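PDB 4Y9J: protein ACDH-11, isoform b from Caenorhabditis elegans, which belongs to the acyl-CoA dehydrogenase family of flavoproteins and binds flavin-adenine dinucleotide in an assembly of four copies of the chain. Local coordinates for residues M369-E374 against P400-Y405; G69-L74 against C95-K100; I33-L38 against S45-V50. All blocks are in the same frame, centred on the assembly; numbering follows the deposited sequence.

Contacts 1 and 3 are neighbours, with centres about 19 Å apart, and they touch. Phe373 CZ of contact 1 packs on Leu34 CD1 of contact 3 at 3.7 Å, and Met369 CG on Ile33 CD1 at 3.7 Å, so the N-terminal helix 34-41 lies against helix 352-383. Contact 2 stands apart, its centre about 29 Å from that of contact 1 and about 30 Å from that of contact 3, but it shares helix 44-74 with contact 3, one at each end. Neither contact 1 nor contact 2 is at the bound UCC: the side chains of Leu372 and Ala72 are about 11 Å and 13 Å from it.

Contact 1 (M369-E374 against P400-Y405); sequences MLLLFE and PVLKLY
Leu402 of helix 389-419 points toward helix 352-383 and is received by Leu371 and Leu372, with Leu371 CA and Leu402 CA 6.7 Å apart. Starting from Leu402 CB, the chain leaves with CG anti to the backbone N (chi1 172°), which carries the branch point across toward the other helix; the close meetings are then made by the two methyls. CD1 takes the Leu371 side, lying 4.0 Å from Leu371 CD2 and alongside Leu371 CG, and it also presses on the backbone, 3.8 Å from Leu372 N. CD2 takes the Leu372 side, 3.8 Å from Leu372 CA and 4.0 Å from the methyl Leu372 CD1. The fork of Leu402 is thus spread over the main chain of Leu372. Leu371 runs the opposite way past Leu402, and its CD2 gets as far as Leu402 CA, at 4.0 Å, while Leu372 meets Leu402 at a slant.

Beyond the two segments, Leu372 also packs on Val129 of helix 121-135 and Leu324 of helix 304-338, and Leu402 on Ala320 of the latter. No hydrogen bond or charge pair crosses between the two segments. What joins these helices of the C-terminal helical domain here is dispersion and the burial of three leucines, so across these two segments they are held by apolar packing, without a directional bond.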
loop_
_atom_site.group_PDB
_atom_site.type_symbol
_atom_site.label_atom_id
_atom_site.label_comp_id
_atom_site.label_asym_id
_atom_site.label_seq_id
_atom_site.Cartn_x
_atom_site.Cartn_y
_atom_site.Cartn_z
ATOM N N MET B 369 15.421 8.014 -36.358
ATOM C CA MET B 369 16.447 7.057 -36.141
ATOM C C MET B 369 17.719 7.431 -36.927
ATOM O O MET B 369 18.822 7.359 -36.385
ATOM C CB MET B 369 15.910 5.743 -36.639
ATOM C CG MET B 369 16.593 4.598 -36.079
ATOM S SD MET B 369 15.782 4.327 -34.464
ATOM C CE MET B 369 17.173 3.230 -34.317
ATOM N N LEU B 370 17.580 7.800 -38.198
ATOM C CA LEU B 370 18.765 8.131 -39.032
ATOM C C LEU B 370 19.366 9.417 -38.493
ATOM O O LEU B 370 20.549 9.575 -38.519
ATOM C CB LEU B 370 18.384 8.201 -40.493
ATOM C CG LEU B 370 18.050 6.861 -41.132
ATOM C CD1 LEU B 370 18.150 7.000 -42.615
ATOM C CD2 LEU B 370 18.977 5.727 -40.662
ATOM N N LEU B 371 18.542 10.343 -38.000
ATOM C CA LEU B 371 19.028 11.575 -37.411
ATOM C C LEU B 371 19.847 11.230 -36.174
ATOM O O LEU B 371 20.867 11.851 -35.942
ATOM C CB LEU B 371 17.882 12.539 -37.103
ATOM C CG LEU B 371 18.123 14.029 -36.789
ATOM C CD1 LEU B 371 18.633 14.753 -38.010
ATOM C CD2 LEU B 371 16.861 14.743 -36.275
ATOM N N LEU B 372 19.365 10.277 -35.363
ATOM C CA LEU B 372 20.079 9.842 -34.180
ATOM C C LEU B 372 21.452 9.314 -34.503
ATOM O O LEU B 372 22.431 9.623 -33.797
ATOM C CB LEU B 372 19.315 8.738 -33.486
ATOM C CG LEU B 372 20.048 8.007 -32.360
ATOM C CD1 LEU B 372 20.409 8.944 -31.208
ATOM C CD2 LEU B 372 19.195 6.836 -31.871
ATOM N N PHE B 373 21.535 8.477 -35.530
ATOM C CA PHE B 373 22.830 7.901 -35.912
ATOM C C PHE B 373 23.755 8.913 -36.604
ATOM O O PHE B 373 24.944 8.836 -36.432
ATOM C CB PHE B 373 22.645 6.569 -36.670
ATOM C CG PHE B 373 22.434 5.451 -35.727
ATOM C CD1 PHE B 373 23.520 4.907 -35.048
ATOM C CD2 PHE B 373 21.159 5.034 -35.393
ATOM C CE1 PHE B 373 23.337 3.937 -34.055
ATOM C CE2 PHE B 373 20.966 4.075 -34.388
ATOM C CZ PHE B 373 22.059 3.523 -33.734
ATOM N N GLU B 374 23.194 9.911 -37.284
ATOM C CA GLU B 374 23.988 11.047 -37.780
ATOM C C GLU B 374 24.560 11.837 -36.588
ATOM O O GLU B 374 25.708 12.229 -36.596
ATOM C CB GLU B 374 23.119 11.971 -38.642
ATOM C CG GLU B 374 23.774 13.314 -39.013
ATOM C CD GLU B 374 24.766 13.212 -40.140
ATOM O OE1 GLU B 374 25.115 12.078 -40.521
ATOM O OE2 GLU B 374 25.223 14.271 -40.622
ATOM N N PRO B 400 20.307 19.578 -30.108
ATOM C CA PRO B 400 18.990 20.004 -29.600
ATOM C C PRO B 400 17.822 19.698 -30.548
ATOM O O PRO B 400 16.708 19.423 -30.063
ATOM C CB PRO B 400 19.158 21.516 -29.440
ATOM C CG PRO B 400 20.281 21.899 -30.410
ATOM C CD PRO B 400 21.212 20.726 -30.284
ATOM N N VAL B 401 18.085 19.752 -31.858
ATOM C CA VAL B 401 17.067 19.488 -32.880
ATOM C C VAL B 401 16.588 18.037 -32.713
ATOM O O VAL B 401 15.393 17.770 -32.615
ATOM C CB VAL B 401 17.595 19.750 -34.295
ATOM C CG1 VAL B 401 16.586 19.294 -35.330
ATOM C CG2 VAL B 401 17.943 21.213 -34.480
ATOM N N LEU B 402 17.536 17.111 -32.634
ATOM C CA LEU B 402 17.207 15.696 -32.389
ATOM C C LEU B 402 16.407 15.419 -31.120
ATOM O O LEU B 402 15.337 14.781 -31.148
ATOM C CB LEU B 402 18.467 14.878 -32.377
ATOM C CG LEU B 402 18.370 13.431 -31.969
ATOM C CD1 LEU B 402 17.556 12.622 -32.948
ATOM C CD2 LEU B 402 19.752 12.811 -31.830
ATOM N N LYS B 403 16.925 15.930 -30.013
ATOM C CA LYS B 403 16.253 15.770 -28.756
ATOM C C LYS B 403 14.827 16.308 -28.830
ATOM O O LYS B 403 13.860 15.613 -28.427
ATOM C CB LYS B 403 17.059 16.446 -27.626
ATOM C CG LYS B 403 16.697 16.111 -26.170
ATOM C CD LYS B 403 15.295 16.460 -25.723
ATOM C CE LYS B 403 15.210 16.642 -24.220
ATOM N NZ LYS B 403 13.855 16.864 -23.705
ATOM N N LEU B 404 14.663 17.543 -29.244
ATOM C CA LEU B 404 13.344 18.144 -29.163
ATOM C C LEU B 404 12.398 17.495 -30.154
ATOM O O LEU B 404 11.193 17.346 -29.885
ATOM C CB LEU B 404 13.391 19.650 -29.334
ATOM C CG LEU B 404 13.762 20.245 -30.679
ATOM C CD1 LEU B 404 12.519 20.441 -31.555
ATOM C CD2 LEU B 404 14.505 21.574 -30.515
ATOM N N TYR B 405 12.892 17.080 -31.295
ATOM C CA TYR B 405 12.003 16.530 -32.313
ATOM C C TYR B 405 11.530 15.098 -31.950
ATOM O O TYR B 405 10.293 14.823 -31.946
ATOM C CB TYR B 405 12.630 16.595 -33.720
ATOM C CG TYR B 405 11.568 16.331 -34.821
ATOM C CD1 TYR B 405 10.613 17.282 -35.103
ATOM C CD2 TYR B 405 11.523 15.140 -35.505
ATOM C CE1 TYR B 405 9.661 17.071 -36.080
ATOM C CE2 TYR B 405 10.594 14.901 -36.471
ATOM C CZ TYR B 405 9.666 15.888 -36.776
ATOM O OH TYR B 405 8.682 15.687 -37.708
#

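Contact 2 (G69-L74 against C95-K100); sequences GRQAEL and CNEWHK
Ala72 and Cys95 meet where the final turn of helix 44-74 comes up against the start of helix 96-107, the backbones closing to 5.8 Å between Ala72 CA and Trp98 CA. The small Ala72 side chain probably helps them come this close. Cys95 SG settles 3.7 Å from Ala72 CA and 4.1 Å from Ala72 CB, an apolar contact made by the sulfur alone. The thiol has a second task, because Cys95 is the N-cap of helix 96-107: with chi1 at 69°, SG sits between its own backbone N and carbonyl carbon and accepts a weak hydrogen bond from Trp98 N, 3.5 Å long with an N-H...S angle of 149°. One sulfur therefore makes a weak capping bond and packs on Ala72.

Beside this, Gln71 and Glu97 pass each other at a slant. The aliphatic part of the glutamine does the touching: Gln71 CB lies 3.6 Å from Glu97 CD, and Gln71 CG lies near Glu97 OE2. Both chains bend at chi2, and the Gln71 amide turns away from helix 96-107, its plane 49° from that of the carboxylate. A water closes the polar side. It donates to Gln71 OE1 at 2.6 Å and to Glu97 OE2 at 2.5 Å, joining two acceptors that could not bond each other directly. Behind this pair, Glu97 also packs on Leu68 of helix 44-74, while Trp98 NE1 bonds Asp228.

Between the two segments the chain forms the antiparallel hairpin of strands 78-80 and 88-93, so the contact brings together the helices that flank this hairpin, within the helical N-terminal domain characteristic of the acyl-CoA dehydrogenase fold.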
loop_
_atom_site.group_PDB
_atom_site.type_symbol
_atom_site.label_atom_id
_atom_site.label_comp_id
_atom_site.label_asym_id
_atom_site.label_seq_id
_atom_site.Cartn_x
_atom_site.Cartn_y
_atom_site.Cartn_z
ATOM N N GLY B 69 13.772 -4.937 -15.762
ATOM C CA GLY B 69 13.165 -3.581 -15.880
ATOM C C GLY B 69 11.710 -3.528 -15.428
ATOM O O GLY B 69 11.277 -2.603 -14.755
ATOM N N ARG B 70 10.973 -4.568 -15.764
ATOM C CA ARG B 70 9.588 -4.732 -15.255
ATOM C C ARG B 70 9.491 -4.810 -13.770
ATOM O O ARG B 70 8.712 -4.048 -13.152
ATOM C CB ARG B 70 8.883 -5.860 -15.948
ATOM C CG ARG B 70 7.452 -6.104 -15.471
ATOM C CD ARG B 70 6.601 -4.875 -15.765
ATOM N NE ARG B 70 5.191 -5.163 -15.471
ATOM C CZ ARG B 70 4.249 -4.235 -15.336
ATOM N NH1 ARG B 70 4.532 -2.958 -15.517
ATOM N NH2 ARG B 70 2.990 -4.633 -15.068
ATOM N N GLN B 71 10.336 -5.613 -13.150
ATOM C CA GLN B 71 10.409 -5.652 -11.696
ATOM C C GLN B 71 10.691 -4.343 -11.012
ATOM O O GLN B 71 10.127 -4.066 -9.964
ATOM C CB GLN B 71 11.368 -6.715 -11.213
ATOM C CG GLN B 71 10.969 -8.131 -11.541
ATOM C CD GLN B 71 9.520 -8.505 -11.076
ATOM O OE1 GLN B 71 9.224 -8.453 -9.938
ATOM N NE2 GLN B 71 8.678 -8.852 -11.989
ATOM N N ALA B 72 11.547 -3.504 -11.638
ATOM C CA ALA B 72 11.897 -2.208 -11.074
ATOM C C ALA B 72 10.721 -1.247 -11.076
ATOM O O ALA B 72 10.662 -0.342 -10.245
ATOM C CB ALA B 72 13.083 -1.596 -11.833
ATOM N N GLU B 73 9.763 -1.480 -11.926
ATOM C CA GLU B 73 8.517 -0.732 -11.880
ATOM C C GLU B 73 7.529 -1.283 -10.820
ATOM O O GLU B 73 6.684 -0.532 -10.294
ATOM C CB GLU B 73 7.896 -0.736 -13.273
ATOM C CG GLU B 73 6.486 -0.188 -13.430
ATOM C CD GLU B 73 6.419 1.321 -13.466
ATOM O OE1 GLU B 73 7.487 1.968 -13.449
ATOM O OE2 GLU B 73 5.255 1.893 -13.454
ATOM N N LEU B 74 7.527 -2.608 -10.653
ATOM C CA LEU B 74 6.635 -3.254 -9.693
ATOM C C LEU B 74 7.046 -3.087 -8.270
ATOM O O LEU B 74 6.200 -3.155 -7.380
ATOM C CB LEU B 74 6.455 -4.726 -10.037
ATOM C CG LEU B 74 5.872 -5.024 -11.389
ATOM C CD1 LEU B 74 5.940 -6.498 -11.661
ATOM C CD2 LEU B 74 4.478 -4.431 -11.532
ATOM N N CYS B 95 14.867 -1.749 -5.170
ATOM C CA CYS B 95 14.770 -3.179 -5.411
ATOM C C CYS B 95 16.113 -3.751 -5.892
ATOM O O CYS B 95 16.945 -3.034 -6.440
ATOM C CB CYS B 95 13.679 -3.514 -6.389
ATOM S SG CYS B 95 13.851 -3.057 -8.095
ATOM N N ASN B 96 16.272 -5.055 -5.686
ATOM C CA ASN B 96 17.459 -5.741 -6.115
ATOM C C ASN B 96 17.649 -5.636 -7.614
ATOM O O ASN B 96 18.803 -5.520 -8.111
ATOM C CB ASN B 96 17.417 -7.214 -5.737
ATOM C CG ASN B 96 17.734 -7.442 -4.294
ATOM O OD1 ASN B 96 18.220 -6.535 -3.568
ATOM N ND2 ASN B 96 17.539 -8.688 -3.854
ATOM N N GLU B 97 16.566 -5.624 -8.334
ATOM C CA GLU B 97 16.644 -5.591 -9.801
ATOM C C GLU B 97 17.236 -4.227 -10.399
ATOM O O GLU B 97 17.957 -4.278 -11.412
ATOM C CB GLU B 97 15.343 -5.915 -10.455
ATOM C CG GLU B 97 14.795 -7.314 -10.200
ATOM C CD GLU B 97 14.024 -7.476 -8.897
ATOM O OE1 GLU B 97 13.972 -6.562 -8.048
ATOM O OE2 GLU B 97 13.395 -8.494 -8.763
ATOM N N TRP B 98 16.974 -3.093 -9.743
ATOM C CA TRP B 98 17.554 -1.834 -10.081
ATOM C C TRP B 98 19.115 -1.994 -10.006
ATOM O O TRP B 98 19.834 -1.614 -10.949
ATOM C CB TRP B 98 17.111 -0.750 -9.124
ATOM C CG TRP B 98 17.703 0.549 -9.350
ATOM C CD1 TRP B 98 18.810 1.066 -8.704
ATOM C CD2 TRP B 98 17.290 1.563 -10.301
ATOM N NE1 TRP B 98 19.033 2.347 -9.139
ATOM C CE2 TRP B 98 18.181 2.654 -10.159
ATOM C CE3 TRP B 98 16.273 1.650 -11.281
ATOM C CZ2 TRP B 98 18.064 3.823 -10.933
ATOM C CZ3 TRP B 98 16.170 2.845 -12.047
ATOM C CH2 TRP B 98 17.071 3.895 -11.857
ATOM N N HIS B 99 19.596 -2.509 -8.897
ATOM C CA HIS B 99 21.000 -2.729 -8.719
ATOM C C HIS B 99 21.562 -3.665 -9.795
ATOM O O HIS B 99 22.670 -3.442 -10.289
ATOM C CB HIS B 99 21.351 -3.226 -7.302
ATOM C CG HIS B 99 21.012 -2.238 -6.229
ATOM N ND1 HIS B 99 21.585 -0.977 -6.146
ATOM C CD2 HIS B 99 20.141 -2.323 -5.191
ATOM C CE1 HIS B 99 21.057 -0.319 -5.129
ATOM N NE2 HIS B 99 20.174 -1.113 -4.538
ATOM N N LYS B 100 20.863 -4.750 -10.084
ATOM C CA LYS B 100 21.281 -5.723 -11.075
ATOM C C LYS B 100 21.391 -5.099 -12.451
ATOM O O LYS B 100 22.404 -5.324 -13.158
ATOM C CB LYS B 100 20.356 -6.939 -11.097
ATOM C CG LYS B 100 20.755 -8.011 -12.091
ATOM C CD LYS B 100 22.107 -8.670 -11.798
ATOM C CE LYS B 100 22.396 -9.741 -12.860
ATOM N NZ LYS B 100 23.638 -10.500 -12.689
HETATM O O HOH W 1 11.058 -9.329 -8.266
#

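Contact 3 (I33-L38 against S45-V50); sequences ILDRTL and SEYMRV
Tyr47 reaches back from helix 44-74 to Asp35 of helix 34-41, and this is the polar link between the two segments. The ring leaves with CG anti to the backbone N (chi1 167°), which places OH at Asp35. Tyr47 OH donates to Asp35 OD1 at a short 2.5 Å, meeting the oxygen on its syn side, 17° out of the carboxylate plane. OD1 in turn lies in the plane of the Tyr47 ring, at its edge. The two side chains cross at about a right angle. The Asp35 carboxylate is held by several partners: OD1 also bonds Tyr28 OH, and OD2 forms a salt bridge with Arg39, a charge that probably helps to keep it ionised.

Apolar packing fills in beside this bond. The Tyr47 ring passes Leu38 with CD1 4.2 Å from Leu38 CB, while Leu38 CD1 looks across to Val50 CG1 at 4.5 Å, a looser touch.

Within helix 44-74, next to helix 121-135, Arg49 NH2 forms a salt bridge with Glu46 OE2 at 3.1 Å.

The helix segments 34-38 and 45-50 run roughly antiparallel, 150° between directions and 11.0 Å between axes, as the two arms of a helical hairpin closed by a short turn. Helix 121-135 packs against both arms, through Leu38 on Ile126 and Val50 on His127; helix 352-383 packs on the start of the first, at the N-cap residue Ile33 and at Leu34.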
loop_
_atom_site.group_PDB
_atom_site.type_symbol
_atom_site.label_atom_id
_atom_site.label_comp_id
_atom_site.label_asym_id
_atom_site.label_seq_id
_atom_site.Cartn_x
_atom_site.Cartn_y
_atom_site.Cartn_z
ATOM N N ILE B 33 15.586 -1.242 -39.349
ATOM C CA ILE B 33 16.701 -0.563 -39.985
ATOM C C ILE B 33 18.030 -0.467 -39.269
ATOM O O ILE B 33 18.992 -0.052 -39.885
ATOM C CB ILE B 33 16.415 0.902 -40.348
ATOM C CG1 ILE B 33 16.082 1.723 -39.141
ATOM C CG2 ILE B 33 15.387 1.057 -41.464
ATOM C CD1 ILE B 33 16.274 3.185 -39.467
ATOM N N LEU B 34 18.100 -0.819 -37.990
ATOM C CA LEU B 34 19.353 -0.756 -37.243
ATOM C C LEU B 34 20.552 -1.468 -37.870
ATOM O O LEU B 34 21.626 -0.885 -37.982
ATOM C CB LEU B 34 19.134 -1.332 -35.834
ATOM C CG LEU B 34 20.332 -1.166 -34.927
ATOM C CD1 LEU B 34 20.823 0.272 -34.927
ATOM C CD2 LEU B 34 19.874 -1.636 -33.563
ATOM N N ASP B 35 20.385 -2.741 -38.206
ATOM C CA ASP B 35 21.483 -3.493 -38.767
ATOM C C ASP B 35 21.887 -2.913 -40.150
ATOM O O ASP B 35 23.081 -2.774 -40.426
ATOM C CB ASP B 35 21.104 -4.973 -38.886
ATOM C CG ASP B 35 22.244 -5.857 -39.483
ATOM O OD1 ASP B 35 23.252 -6.126 -38.773
ATOM O OD2 ASP B 35 22.101 -6.301 -40.642
ATOM N N ARG B 36 20.918 -2.612 -41.027
ATOM C CA ARG B 36 21.222 -2.001 -42.340
ATOM C C ARG B 36 22.007 -0.701 -42.177
ATOM O O ARG B 36 22.924 -0.461 -42.926
ATOM C CB ARG B 36 19.968 -1.787 -43.200
ATOM C CG ARG B 36 19.373 -3.069 -43.769
ATOM C CD ARG B 36 18.510 -2.862 -45.000
ATOM N NE ARG B 36 17.352 -1.956 -44.873
ATOM C CZ ARG B 36 16.223 -2.224 -44.213
ATOM N NH1 ARG B 36 16.055 -3.377 -43.570
ATOM N NH2 ARG B 36 15.238 -1.323 -44.187
ATOM N N THR B 37 21.670 0.095 -41.166
ATOM C CA THR B 37 22.284 1.389 -40.900
ATOM C C THR B 37 23.704 1.233 -40.410
ATOM O O THR B 37 24.598 1.959 -40.872
ATOM C CB THR B 37 21.483 2.145 -39.843
ATOM O OG1 THR B 37 20.148 2.279 -40.306
ATOM C CG2 THR B 37 22.088 3.516 -39.551
ATOM N N LEU B 38 23.939 0.265 -39.515
ATOM C CA LEU B 38 25.299 -0.028 -39.048
ATOM C C LEU B 38 26.222 -0.546 -40.170
ATOM O O LEU B 38 27.417 -0.205 -40.256
ATOM C CB LEU B 38 25.300 -1.051 -37.879
ATOM C CG LEU B 38 24.523 -0.637 -36.628
ATOM C CD1 LEU B 38 24.633 -1.726 -35.548
ATOM C CD2 LEU B 38 24.950 0.755 -36.169
ATOM N N SER B 45 34.896 -4.593 -41.134
ATOM C CA SER B 45 35.551 -5.225 -40.044
ATOM C C SER B 45 34.875 -4.909 -38.704
ATOM O O SER B 45 34.592 -5.817 -37.874
ATOM C CB SER B 45 37.012 -4.716 -40.050
ATOM O OG SER B 45 37.025 -3.284 -40.083
ATOM N N GLU B 46 34.626 -3.619 -38.473
ATOM C CA GLU B 46 34.107 -3.198 -37.188
ATOM C C GLU B 46 32.681 -3.635 -37.158
ATOM O O GLU B 46 32.167 -3.977 -36.121
ATOM C CB GLU B 46 34.172 -1.707 -37.017
ATOM C CG GLU B 46 35.546 -1.114 -37.046
ATOM C CD GLU B 46 36.390 -1.385 -35.813
ATOM O OE1 GLU B 46 37.425 -0.669 -35.683
ATOM O OE2 GLU B 46 36.102 -2.318 -35.025
ATOM N N TYR B 47 32.017 -3.577 -38.307
ATOM C CA TYR B 47 30.657 -4.004 -38.425
ATOM C C TYR B 47 30.405 -5.370 -37.787
ATOM O O TYR B 47 29.425 -5.521 -37.015
ATOM C CB TYR B 47 30.136 -3.982 -39.871
ATOM C CG TYR B 47 28.825 -4.740 -39.952
ATOM C CD1 TYR B 47 27.666 -4.224 -39.421
ATOM C CD2 TYR B 47 28.790 -6.043 -40.446
ATOM C CE1 TYR B 47 26.487 -4.952 -39.428
ATOM C CE2 TYR B 47 27.617 -6.766 -40.466
ATOM C CZ TYR B 47 26.477 -6.232 -39.927
ATOM O OH TYR B 47 25.317 -6.966 -39.955
ATOM N N MET B 48 31.267 -6.346 -38.070
ATOM C CA MET B 48 31.070 -7.720 -37.578
ATOM C C MET B 48 31.162 -7.792 -36.087
ATOM O O MET B 48 30.330 -8.411 -35.453
ATOM C CB MET B 48 32.078 -8.735 -38.170
ATOM C CG MET B 48 31.920 -9.073 -39.643
ATOM S SD MET B 48 30.286 -9.684 -40.129
ATOM C CE MET B 48 30.582 -10.038 -41.873
ATOM N N ARG B 49 32.158 -7.132 -35.536
ATOM C CA ARG B 49 32.346 -7.159 -34.107
ATOM C C ARG B 49 31.161 -6.518 -33.415
ATOM O O ARG B 49 30.635 -7.026 -32.416
ATOM C CB ARG B 49 33.647 -6.424 -33.745
ATOM C CG ARG B 49 33.919 -6.326 -32.240
ATOM C CD ARG B 49 35.235 -5.614 -32.006
ATOM N NE ARG B 49 35.206 -4.236 -32.482
ATOM C CZ ARG B 49 34.622 -3.227 -31.833
ATOM N NH1 ARG B 49 33.984 -3.426 -30.684
ATOM N NH2 ARG B 49 34.632 -2.014 -32.356
ATOM N N VAL B 50 30.714 -5.394 -33.957
ATOM C CA VAL B 50 29.685 -4.624 -33.328
ATOM C C VAL B 50 28.364 -5.325 -33.413
ATOM O O VAL B 50 27.630 -5.399 -32.398
ATOM C CB VAL B 50 29.644 -3.206 -33.892
ATOM C CG1 VAL B 50 28.463 -2.441 -33.385
ATOM C CG2 VAL B 50 30.938 -2.494 -33.526
#